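Local coordinates for protein digeranylgeranylglycerophospholipid reductase (Sulfolobus acidocaldarius, PDB 4OPC) that reduces the double bonds of geranylgeranyl chains, using FAD, to give the saturated archaeols of archaeal membrane lipids, at residues G67-N72 / P100-R105; G94-A99 / W218-G223. One frame throughout, in Å; residues are numbered along the deposited sequence.

Contact 1. Residues G67-N72 / P100-R105; sequences GEELEN and PLYNQR
E69 reaches across to helix 99-112 and lies against L101, Y102 and R105. Its OE1 accepts a hydrogen bond from R105 NH1 at 3.1 Å, which is also a salt bridge. The bond uses the syn lone pair of OE1, and the N-H...O angle is 149°. The carboxylate and guanidinium planes are only 18° apart, so the two groups lie nearly flat with each other. E69 OE1 also sits at the edge of the Y102 ring, in its plane, 3.6 Å from Y102 CD1. E69 and R105 cross at about a right angle, and E69 OE2 lies against the arginine's aliphatic part, 2.9 Å from R105 CD. Nearer the backbone, E69 CG packs on L101 CD2 at 3.7 Å. L101 CD2 also touches E68 CB at 3.4 Å.

These residues join the short 3-10 turn at 68-69, just before strand 70-80, to the first turns of the helix that follows strand 87-97. Past the turn, E71 and N72 both face E96 in a classic beta bulge.

R105 CG is anti to the backbone N (chi1 175°) and the chain is extended to NE, which carries the guanidinium out to the carboxylate. The second shell holds both ends. E69 OE1 also accepts from K66 N, its stronger partner. R105 NH1 donates to Y64 O, and R105 NE pairs with E109. Y102 OH is tied to P63 O. With an alanine here in place of E69, R105 NH1 would probably lose its ionic mate, K66 N its acceptor, and a gap would open beside L101.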
ATOM      1  N   GLY A  67      23.620   5.795   2.382  1.00 34.12           N
ATOM      2  CA  GLY A  67      24.586   4.719   2.257  1.00 38.91           C
ATOM      3  C   GLY A  67      24.077   3.539   1.454  1.00 23.04           C
ATOM      4  O   GLY A  67      23.457   3.720   0.411  1.00 30.08           O
ATOM      5  N   GLU A  68      24.339   2.325   1.936  1.00 30.39           N
ATOM      6  CA  GLU A  68      23.886   1.126   1.236  1.00 27.95           C
ATOM      7  C   GLU A  68      22.340   1.069   1.165  1.00 33.48           C
ATOM      8  O   GLU A  68      21.781   0.278   0.401  1.00 29.63           O
ATOM      9  CB  GLU A  68      24.470  -0.160   1.862  1.00 31.45           C
ATOM     10  CG  GLU A  68      25.986  -0.404   1.659  1.00 39.78           C
ATOM     11  CD  GLU A  68      26.469  -1.733   2.280  1.00 35.15           C
ATOM     12  OE1 GLU A  68      25.642  -2.657   2.427  1.00 54.37           O
ATOM     13  OE2 GLU A  68      27.672  -1.855   2.632  1.00 32.39           O
ATOM     14  N   GLU A  69      21.660   1.915   1.943  1.00 26.50           N
ATOM     15  CA  GLU A  69      20.189   1.956   1.958  1.00 22.38           C
ATOM     16  C   GLU A  69      19.585   2.590   0.715  1.00 22.70           C
ATOM     17  O   GLU A  69      18.470   2.253   0.322  1.00 24.80           O
ATOM     18  CB  GLU A  69      19.674   2.746   3.163  1.00 23.75           C
ATOM     19  CG  GLU A  69      20.036   2.172   4.503  1.00 24.71           C
ATOM     20  CD  GLU A  69      19.889   3.181   5.613  1.00 33.22           C
ATOM     21  OE1 GLU A  69      19.340   4.281   5.367  1.00 22.28           O
ATOM     22  OE2 GLU A  69      20.339   2.868   6.730  1.00 36.80           O
ATOM     23  N   LEU A  70      20.291   3.548   0.133  1.00 24.39           N
ATOM     24  CA  LEU A  70      19.824   4.216  -1.069  1.00 25.38           C
ATOM     25  C   LEU A  70      20.575   3.664  -2.264  1.00 28.25           C
ATOM     26  O   LEU A  70      21.736   4.011  -2.504  1.00 29.83           O
ATOM     27  CB  LEU A  70      20.010   5.727  -0.967  1.00 32.52           C
ATOM     28  CG  LEU A  70      19.540   6.552  -2.165  1.00 39.72           C
ATOM     29  CD1 LEU A  70      18.196   6.055  -2.669  1.00 35.83           C
ATOM     30  CD2 LEU A  70      19.458   8.021  -1.785  1.00 42.15           C
ATOM     31  N   GLU A  71      19.909   2.792  -3.010  1.00 23.03           N
ATOM     32  CA  GLU A  71      20.555   2.104  -4.112  1.00 22.04           C
ATOM     33  C   GLU A  71      20.601   2.966  -5.363  1.00 22.56           C
ATOM     34  O   GLU A  71      21.586   2.942  -6.095  1.00 25.31           O
ATOM     35  CB  GLU A  71      19.861   0.772  -4.398  1.00 23.24           C
ATOM     36  CG  GLU A  71      19.885  -0.193  -3.222  1.00 27.70           C
ATOM     37  CD  GLU A  71      19.588  -1.614  -3.637  1.00 38.67           C
ATOM     38  OE1 GLU A  71      18.573  -2.172  -3.172  1.00 39.46           O
ATOM     39  OE2 GLU A  71      20.367  -2.176  -4.435  1.00 40.95           O
ATOM     40  N   ASN A  72      19.550   3.744  -5.596  1.00 22.30           N
ATOM     41  CA  ASN A  72      19.481   4.535  -6.820  1.00 22.21           C
ATOM     42  C   ASN A  72      18.507   5.697  -6.676  1.00 21.20           C
ATOM     43  O   ASN A  72      17.396   5.529  -6.157  1.00 22.75           O
ATOM     44  CB  ASN A  72      19.085   3.626  -7.996  1.00 21.84           C
ATOM     45  CG  ASN A  72      19.187   4.316  -9.348  1.00 23.24           C
ATOM     46  OD1 ASN A  72      20.137   5.047  -9.624  1.00 24.81           O
ATOM     47  ND2 ASN A  72      18.204   4.065 -10.206  1.00 20.63           N
ATOM     48  N   PRO A 100      15.128  -3.902   3.385  1.00 16.43           N
ATOM     49  CA  PRO A 100      15.495  -4.442   4.699  1.00 19.39           C
ATOM     50  C   PRO A 100      16.512  -3.561   5.429  1.00 18.32           C
ATOM     51  O   PRO A 100      16.374  -3.355   6.635  1.00 18.71           O
ATOM     52  CB  PRO A 100      16.124  -5.796   4.370  1.00 23.46           C
ATOM     53  CG  PRO A 100      15.622  -6.162   3.016  1.00 20.37           C
ATOM     54  CD  PRO A 100      15.298  -4.890   2.300  1.00 18.76           C
ATOM     55  N   LEU A 101      17.519  -3.047   4.726  1.00 16.56           N
ATOM     56  CA  LEU A 101      18.538  -2.239   5.394  1.00 18.38           C
ATOM     57  C   LEU A 101      17.944  -0.960   5.982  1.00 17.40           C
ATOM     58  O   LEU A 101      18.217  -0.610   7.130  1.00 18.28           O
ATOM     59  CB  LEU A 101      19.677  -1.910   4.433  1.00 22.01           C
ATOM     60  CG  LEU A 101      21.005  -1.519   5.067  1.00 37.15           C
ATOM     61  CD1 LEU A 101      21.626  -2.731   5.743  1.00 31.88           C
ATOM     62  CD2 LEU A 101      21.917  -0.963   4.002  1.00 33.36           C
ATOM     63  N   TYR A 102      17.127  -0.258   5.208  1.00 17.33           N
ATOM     64  CA  TYR A 102      16.492   0.946   5.717  1.00 15.90           C
ATOM     65  C   TYR A 102      15.523   0.647   6.861  1.00 15.88           C
ATOM     66  O   TYR A 102      15.569   1.306   7.908  1.00 16.91           O
ATOM     67  CB  TYR A 102      15.750   1.688   4.599  1.00 15.92           C
ATOM     68  CG  TYR A 102      15.023   2.898   5.130  1.00 16.36           C
ATOM     69  CD1 TYR A 102      15.712   4.065   5.437  1.00 19.40           C
ATOM     70  CD2 TYR A 102      13.652   2.859   5.365  1.00 14.43           C
ATOM     71  CE1 TYR A 102      15.056   5.164   5.955  1.00 17.70           C
ATOM     72  CE2 TYR A 102      12.986   3.953   5.875  1.00 15.29           C
ATOM     73  CZ  TYR A 102      13.688   5.106   6.169  1.00 14.84           C
ATOM     74  OH  TYR A 102      13.028   6.199   6.694  1.00 17.56           O
ATOM     75  N   ASN A 103      14.652  -0.336   6.655  1.00 15.61           N
ATOM     76  CA  ASN A 103      13.673  -0.754   7.655  1.00 15.25           C
ATOM     77  C   ASN A 103      14.366  -1.117   8.975  1.00 14.69           C
ATOM     78  O   ASN A 103      13.920  -0.704  10.057  1.00 14.48           O
ATOM     79  CB  ASN A 103      12.906  -1.953   7.074  1.00 16.78           C
ATOM     80  CG  ASN A 103      11.571  -2.219   7.741  1.00 15.37           C
ATOM     81  OD1 ASN A 103      10.661  -2.730   7.087  1.00 14.77           O
ATOM     82  ND2 ASN A 103      11.445  -1.924   9.031  1.00 16.18           N
ATOM     83  N   GLN A 104      15.455  -1.873   8.892  1.00 14.48           N
ATOM     84  CA  GLN A 104      16.177  -2.265  10.097  1.00 14.24           C
ATOM     85  C   GLN A 104      16.812  -1.069  10.790  1.00 17.09           C
ATOM     86  O   GLN A 104      16.886  -1.028  12.026  1.00 17.10           O
ATOM     87  CB  GLN A 104      17.204  -3.357   9.784  1.00 16.66           C
ATOM     88  CG  GLN A 104      16.534  -4.709   9.486  1.00 18.18           C
ATOM     89  CD  GLN A 104      17.425  -5.682   8.749  1.00 19.02           C
ATOM     90  OE1 GLN A 104      18.635  -5.747   8.984  1.00 23.07           O
ATOM     91  NE2 GLN A 104      16.827  -6.457   7.848  1.00 18.70           N
ATOM     92  N   ARG A 105      17.282  -0.095  10.016  1.00 17.55           N
ATOM     93  CA  ARG A 105      17.873   1.096  10.619  1.00 18.42           C
ATOM     94  C   ARG A 105      16.818   1.915  11.360  1.00 18.51           C
ATOM     95  O   ARG A 105      17.071   2.404  12.464  1.00 18.46           O
ATOM     96  CB  ARG A 105      18.592   1.956   9.574  1.00 20.27           C
ATOM     97  CG  ARG A 105      19.143   3.278  10.121  1.00 25.69           C
ATOM     98  CD  ARG A 105      19.139   4.315   8.997  1.00 30.38           C
ATOM     99  NE  ARG A 105      19.057   5.682   9.481  1.00 52.79           N
ATOM    100  CZ  ARG A 105      18.832   6.724   8.695  1.00 42.38           C
ATOM    101  NH1 ARG A 105      18.663   6.543   7.386  1.00 25.16           N
ATOM    102  NH2 ARG A 105      18.772   7.944   9.211  1.00 60.40           N
TER

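Contact 2. Residues G94-A99 / W218-G223; sequences GFELNA and WYFPKG. With PGT ((1S)-2-{[{[(2R)-2,3-dihydroxypropyl]oxy}(hydroxy)phosphoryl]oxy}-1-[(palmitoyloxy)methyl]ethyl stearate), chain C.
E96 and K222 cross at about a right angle and meet in a salt bridge. K222 NZ donates to E96 OE2 at 3.0 Å and approaches nearly in line with the C-O bond. The lysine is extended as far as CE and turns at chi4 (-75°), which swings NZ toward the 94-99 segment. There K222 NZ comes 2.8 Å from L97 O, but the angle is too poor for a hydrogen bond. Its stronger partner is D50, an FAD-binding residue, and E71 OE1 makes a further salt bridge. The buried ammonium thus meets three carboxylates and probably offsets part of their mutual repulsion.

E96 bends at chi2, with chi1 (-107°) far from staggered. The bend turns E96 OE1 toward F220, 3.4 Å from F220 CB. This oxygen meets the ring obliquely, with the carboxylate and ring planes 49° apart. Nearer the backbone, E96 CG packs 3.3 Å from P221 O, a carbonyl that N72 ND2 holds by a hydrogen bond.

The far end of F220 turns away from E96 and toward the lipid, with CZ 3.9 Å from PGT C35. W218 CD1 lies over the centre of one F220 face, 3.4 Å above it. The indole in turn covers the acyl chain with one face, CZ3 standing 3.4 Å from PGT C39. Both aromatics also touch the reduced FAD and line both pockets.

Segment 218-223 lies in the geranylgeranyl reductase catalytic domain. In the eight-stranded mixed sheet, strands 70-80 and 202-206 come between 87-97 and 216-221. E96 also packs on A51 of edge strand 51-53, and N98 caps helix 99-112.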
ATOM      1  N   GLY A  94      12.311  10.350  -6.105  1.00 22.80           N
ATOM      2  CA  GLY A  94      12.125   9.226  -5.208  1.00 20.97           C
ATOM      3  C   GLY A  94      13.382   8.404  -5.035  1.00 19.57           C
ATOM      4  O   GLY A  94      14.466   8.760  -5.516  1.00 21.70           O
ATOM      5  N   PHE A  95      13.238   7.293  -4.331  1.00 17.47           N
ATOM      6  CA  PHE A  95      14.376   6.470  -3.981  1.00 20.14           C
ATOM      7  C   PHE A  95      14.099   5.036  -4.365  1.00 18.45           C
ATOM      8  O   PHE A  95      12.982   4.546  -4.181  1.00 19.95           O
ATOM      9  CB  PHE A  95      14.620   6.502  -2.472  1.00 20.21           C
ATOM     10  CG  PHE A  95      14.818   7.878  -1.902  1.00 20.54           C
ATOM     11  CD1 PHE A  95      15.831   8.692  -2.358  1.00 26.42           C
ATOM     12  CD2 PHE A  95      14.004   8.332  -0.878  1.00 21.61           C
ATOM     13  CE1 PHE A  95      16.020   9.951  -1.816  1.00 28.94           C
ATOM     14  CE2 PHE A  95      14.184   9.585  -0.335  1.00 22.51           C
ATOM     15  CZ  PHE A  95      15.194  10.396  -0.804  1.00 29.63           C
ATOM     16  N   GLU A  96      15.107   4.369  -4.914  1.00 18.43           N
ATOM     17  CA  GLU A  96      15.103   2.920  -4.982  1.00 17.25           C
ATOM     18  C   GLU A  96      15.922   2.448  -3.785  1.00 17.50           C
ATOM     19  O   GLU A  96      17.139   2.660  -3.728  1.00 19.67           O
ATOM     20  CB  GLU A  96      15.707   2.430  -6.304  1.00 17.42           C
ATOM     21  CG  GLU A  96      14.671   1.881  -7.266  1.00 15.88           C
ATOM     22  CD  GLU A  96      13.962   0.673  -6.718  1.00 15.73           C
ATOM     23  OE1 GLU A  96      12.775   0.495  -7.053  1.00 17.80           O
ATOM     24  OE2 GLU A  96      14.581  -0.105  -5.964  1.00 19.89           O
ATOM     25  N   LEU A  97      15.234   1.838  -2.822  1.00 18.18           N
ATOM     26  CA  LEU A  97      15.829   1.522  -1.524  1.00 16.96           C
ATOM     27  C   LEU A  97      16.297   0.089  -1.413  1.00 18.58           C
ATOM     28  O   LEU A  97      15.783  -0.803  -2.086  1.00 20.93           O
ATOM     29  CB  LEU A  97      14.787   1.734  -0.419  1.00 22.94           C
ATOM     30  CG  LEU A  97      14.154   3.113  -0.306  1.00 25.93           C
ATOM     31  CD1 LEU A  97      13.072   3.128   0.757  1.00 26.06           C
ATOM     32  CD2 LEU A  97      15.223   4.115   0.027  1.00 27.22           C
ATOM     33  N   ASN A  98      17.269  -0.125  -0.531  1.00 18.98           N
ATOM     34  CA  ASN A  98      17.481  -1.435   0.066  1.00 20.57           C
ATOM     35  C   ASN A  98      16.508  -1.493   1.240  1.00 19.15           C
ATOM     36  O   ASN A  98      16.792  -0.957   2.314  1.00 19.34           O
ATOM     37  CB  ASN A  98      18.931  -1.579   0.539  1.00 21.14           C
ATOM     38  CG  ASN A  98      19.233  -2.951   1.121  1.00 23.25           C
ATOM     39  OD1 ASN A  98      18.354  -3.638   1.642  1.00 22.74           O
ATOM     40  ND2 ASN A  98      20.500  -3.346   1.055  1.00 29.75           N
ATOM     41  N   ALA A  99      15.347  -2.106   1.019  1.00 17.76           N
ATOM     42  CA  ALA A  99      14.262  -2.053   1.986  1.00 16.01           C
ATOM     43  C   ALA A  99      14.594  -2.662   3.348  1.00 16.00           C
ATOM     44  O   ALA A  99      14.363  -2.004   4.358  1.00 16.52           O
ATOM     45  CB  ALA A  99      12.979  -2.661   1.398  1.00 15.89           C
ATOM     46  N   TRP A 218       6.989  -4.171 -14.482  1.00 12.53           N
ATOM     47  CA  TRP A 218       7.865  -3.055 -14.173  1.00 12.60           C
ATOM     48  C   TRP A 218       9.328  -3.407 -14.282  1.00 13.61           C
ATOM     49  O   TRP A 218       9.710  -4.576 -14.208  1.00 14.05           O
ATOM     50  CB  TRP A 218       7.566  -2.487 -12.786  1.00 11.28           C
ATOM     51  CG  TRP A 218       8.003  -3.329 -11.617  1.00 11.32           C
ATOM     52  CD1 TRP A 218       9.253  -3.382 -11.066  1.00 14.29           C
ATOM     53  CD2 TRP A 218       7.173  -4.186 -10.817  1.00 11.77           C
ATOM     54  NE1 TRP A 218       9.259  -4.243  -9.992  1.00 13.13           N
ATOM     55  CE2 TRP A 218       7.994  -4.743  -9.814  1.00 13.10           C
ATOM     56  CE3 TRP A 218       5.819  -4.547 -10.864  1.00 12.39           C
ATOM     57  CZ2 TRP A 218       7.500  -5.628  -8.855  1.00 13.14           C
ATOM     58  CZ3 TRP A 218       5.335  -5.427  -9.927  1.00 12.47           C
ATOM     59  CH2 TRP A 218       6.172  -5.957  -8.927  1.00 12.57           C
ATOM     60  N   TYR A 219      10.145  -2.367 -14.426  1.00 13.81           N
ATOM     61  CA  TYR A 219      11.589  -2.475 -14.553  1.00 13.57           C
ATOM     62  C   TYR A 219      12.112  -1.259 -13.784  1.00 12.56           C
ATOM     63  O   TYR A 219      12.090  -0.135 -14.297  1.00 15.38           O
ATOM     64  CB  TYR A 219      11.949  -2.450 -16.049  1.00 15.29           C
ATOM     65  CG  TYR A 219      13.414  -2.545 -16.428  1.00 15.81           C
ATOM     66  CD1 TYR A 219      14.239  -1.430 -16.368  1.00 16.75           C
ATOM     67  CD2 TYR A 219      13.948  -3.732 -16.922  1.00 18.00           C
ATOM     68  CE1 TYR A 219      15.564  -1.497 -16.759  1.00 19.34           C
ATOM     69  CE2 TYR A 219      15.281  -3.811 -17.320  1.00 19.15           C
ATOM     70  CZ  TYR A 219      16.078  -2.685 -17.234  1.00 19.87           C
ATOM     71  OH  TYR A 219      17.401  -2.720 -17.619  1.00 25.29           O
ATOM     72  N   PHE A 220      12.524  -1.489 -12.538  1.00 14.47           N
ATOM     73  CA  PHE A 220      12.911  -0.416 -11.623  1.00 13.80           C
ATOM     74  C   PHE A 220      14.432  -0.491 -11.421  1.00 17.21           C
ATOM     75  O   PHE A 220      14.912  -1.360 -10.680  1.00 17.34           O
ATOM     76  CB  PHE A 220      12.224  -0.601 -10.256  1.00 15.60           C
ATOM     77  CG  PHE A 220      10.743  -0.296 -10.233  1.00 13.75           C
ATOM     78  CD1 PHE A 220      10.059   0.178 -11.344  1.00 13.30           C
ATOM     79  CD2 PHE A 220      10.039  -0.472  -9.054  1.00 13.87           C
ATOM     80  CE1 PHE A 220       8.697   0.459 -11.271  1.00 14.23           C
ATOM     81  CE2 PHE A 220       8.696  -0.197  -8.975  1.00 13.60           C
ATOM     82  CZ  PHE A 220       8.016   0.275 -10.080  1.00 14.04           C
ATOM     83  N   PRO A 221      15.199   0.411 -12.064  1.00 16.73           N
ATOM     84  CA  PRO A 221      16.658   0.295 -11.917  1.00 17.86           C
ATOM     85  C   PRO A 221      17.123   0.579 -10.493  1.00 20.00           C
ATOM     86  O   PRO A 221      16.653   1.525  -9.844  1.00 19.57           O
ATOM     87  CB  PRO A 221      17.200   1.364 -12.876  1.00 20.01           C
ATOM     88  CG  PRO A 221      16.071   1.591 -13.883  1.00 16.95           C
ATOM     89  CD  PRO A 221      14.823   1.443 -13.048  1.00 16.17           C
ATOM     90  N   LYS A 222      18.043  -0.255 -10.024  1.00 19.67           N
ATOM     91  CA  LYS A 222      18.675  -0.086  -8.719  1.00 21.94           C
ATOM     92  C   LYS A 222      20.133   0.355  -8.864  1.00 23.87           C
ATOM     93  O   LYS A 222      20.889   0.371  -7.887  1.00 25.46           O
ATOM     94  CB  LYS A 222      18.598  -1.392  -7.930  1.00 23.04           C
ATOM     95  CG  LYS A 222      17.230  -1.665  -7.311  1.00 25.71           C
ATOM     96  CD  LYS A 222      17.237  -2.976  -6.534  1.00 27.94           C
ATOM     97  CE  LYS A 222      15.977  -3.157  -5.701  1.00 24.33           C
ATOM     98  NZ  LYS A 222      15.976  -2.295  -4.480  1.00 23.80           N
ATOM     99  N   GLY A 223      20.511   0.718 -10.084  1.00 21.74           N
ATOM    100  CA  GLY A 223      21.866   1.130 -10.402  1.00 23.89           C
ATOM    101  C   GLY A 223      21.994   1.150 -11.911  1.00 24.30           C
ATOM    102  O   GLY A 223      20.995   1.013 -12.624  1.00 24.64           O
TER
HETATM  103  C48 PGT C 502      -3.964  -1.542 -11.976  1.00 35.70           C
HETATM  104  C47 PGT C 502      -4.238  -1.712 -10.496  1.00 36.57           C
HETATM  105  C46 PGT C 502      -3.228  -2.674  -9.906  1.00 40.41           C
HETATM  106  C45 PGT C 502      -1.826  -2.171 -10.192  1.00 37.95           C
HETATM  107  C44 PGT C 502      -0.854  -2.681  -9.150  1.00 33.93           C
HETATM  108  C43 PGT C 502       0.009  -3.781  -9.740  1.00 29.17           C
HETATM  109  C42 PGT C 502       0.846  -4.380  -8.632  1.00 37.45           C
HETATM  110  C41 PGT C 502       1.827  -3.329  -8.177  1.00 37.56           C
HETATM  111  C40 PGT C 502       3.065  -3.978  -7.609  1.00 26.52           C
HETATM  112  C39 PGT C 502       4.215  -3.024  -7.841  1.00 21.55           C
HETATM  113  C38 PGT C 502       3.901  -1.693  -7.208  1.00 21.64           C
HETATM  114  C37 PGT C 502       4.974  -0.705  -7.597  1.00 20.53           C
HETATM  115  C36 PGT C 502       4.705   0.590  -6.870  1.00 23.04           C
HETATM  116  C35 PGT C 502       5.528   1.713  -7.457  1.00 24.29           C
HETATM  117  C34 PGT C 502       5.270   2.976  -6.659  1.00 27.05           C
HETATM  118  C33 PGT C 502       5.793   4.203  -7.373  1.00 40.05           C
HETATM  119  C32 PGT C 502       6.362   5.205  -6.386  1.00 44.73           C
HETATM  120  C31 PGT C 502       5.283   6.043  -5.719  1.00 74.75           C
HETATM  121  O31 PGT C 502       5.258   6.081  -4.503  1.00 62.53           O
HETATM  122  O2  PGT C 502       4.314   6.761  -6.466  1.00 90.64           O
HETATM  123  C2  PGT C 502       4.527   8.152  -6.626  1.00 59.88           C
HETATM  124  C1  PGT C 502       4.087   8.967  -5.427  1.00 38.86           C
HETATM  125  O3P PGT C 502       3.835   8.264  -4.227  1.00 47.77           O
HETATM  126  P   PGT C 502       2.361   8.291  -3.640  1.00 35.23           P
HETATM  127  O1P PGT C 502       1.461   8.138  -4.845  1.00 34.25           O
HETATM  128  O2P PGT C 502       2.125   7.159  -2.651  1.00 27.37           O
HETATM  129  O4P PGT C 502       2.012   9.660  -2.906  1.00 87.28           O
HETATM  130  C4  PGT C 502       2.793  10.829  -3.054  1.00 59.92           C
HETATM  131  C5  PGT C 502       2.152  12.004  -2.349  1.00 73.23           C
HETATM  132  O5  PGT C 502       3.044  12.517  -1.387  1.00 70.98           O
HETATM  133  C6  PGT C 502       0.873  11.558  -1.682  1.00 54.01           C
HETATM  134  O6  PGT C 502       1.020  11.512  -0.282  1.00 42.32           O
HETATM  135  C3  PGT C 502       3.706   8.716  -7.771  1.00 60.42           C
HETATM  136  O3  PGT C 502       4.084   8.218  -9.032  1.00 58.66           O
HETATM  137  C11 PGT C 502       2.992   8.099  -9.914  1.00 52.27           C
HETATM  138  O11 PGT C 502       2.180   8.999  -9.996  1.00 49.31           O
HETATM  139  C12 PGT C 502       2.824   6.847 -10.750  1.00 47.25           C
HETATM  140  C13 PGT C 502       1.905   7.109 -11.925  1.00 38.70           C
HETATM  141  C14 PGT C 502       1.745   5.830 -12.719  1.00 51.67           C
HETATM  142  C15 PGT C 502       0.461   5.129 -12.330  1.00 52.48           C
HETATM  143  C16 PGT C 502       0.230   3.926 -13.221  1.00 39.09           C
HETATM  144  C17 PGT C 502      -1.177   3.991 -13.773  1.00 37.16           C
HETATM  145  C18 PGT C 502      -1.351   2.998 -14.902  1.00 49.04           C
HETATM  146  C19 PGT C 502      -2.646   3.284 -15.637  1.00 69.04           C
HETATM  147  C20 PGT C 502      -2.537   4.563 -16.444  1.00 63.92           C
HETATM  148  C21 PGT C 502      -2.810   4.268 -17.905  1.00 44.21           C
HETATM  149  C22 PGT C 502      -3.469   5.456 -18.573  1.00 44.62           C
HETATM  150  C23 PGT C 502      -4.260   4.965 -19.766  1.00 37.91           C
HETATM  151  C24 PGT C 502      -5.152   6.068 -20.293  1.00 47.78           C
HETATM  152  C25 PGT C 502      -6.580   5.574 -20.376  1.00 44.25           C
HETATM  153  C26 PGT C 502      -7.493   6.520 -19.625  1.00 36.43           C

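Contacts 1 and 2 have centres 11 Å apart and alternate along the chain. Backbone bonds join them along neighbouring strands 70-80 and 87-97 and just beyond their ends: N72 O lies 2.9 Å from E96 N, and E69 O lies 2.8 Å from N98 N, both probable hydrogen bonds. E71 adds a side-chain tie, since its OE1 forms a salt bridge with K222 NZ. Contact 2 is the nearer to the cofactor, with the F220 side chain about 4 Å from the reduced flavin dinucleotide. In contact 1 the Y102 side chain is about 10 Å from that cofactor and about 13 Å from the lipid, but only about 4 Å from FAD-binding F16.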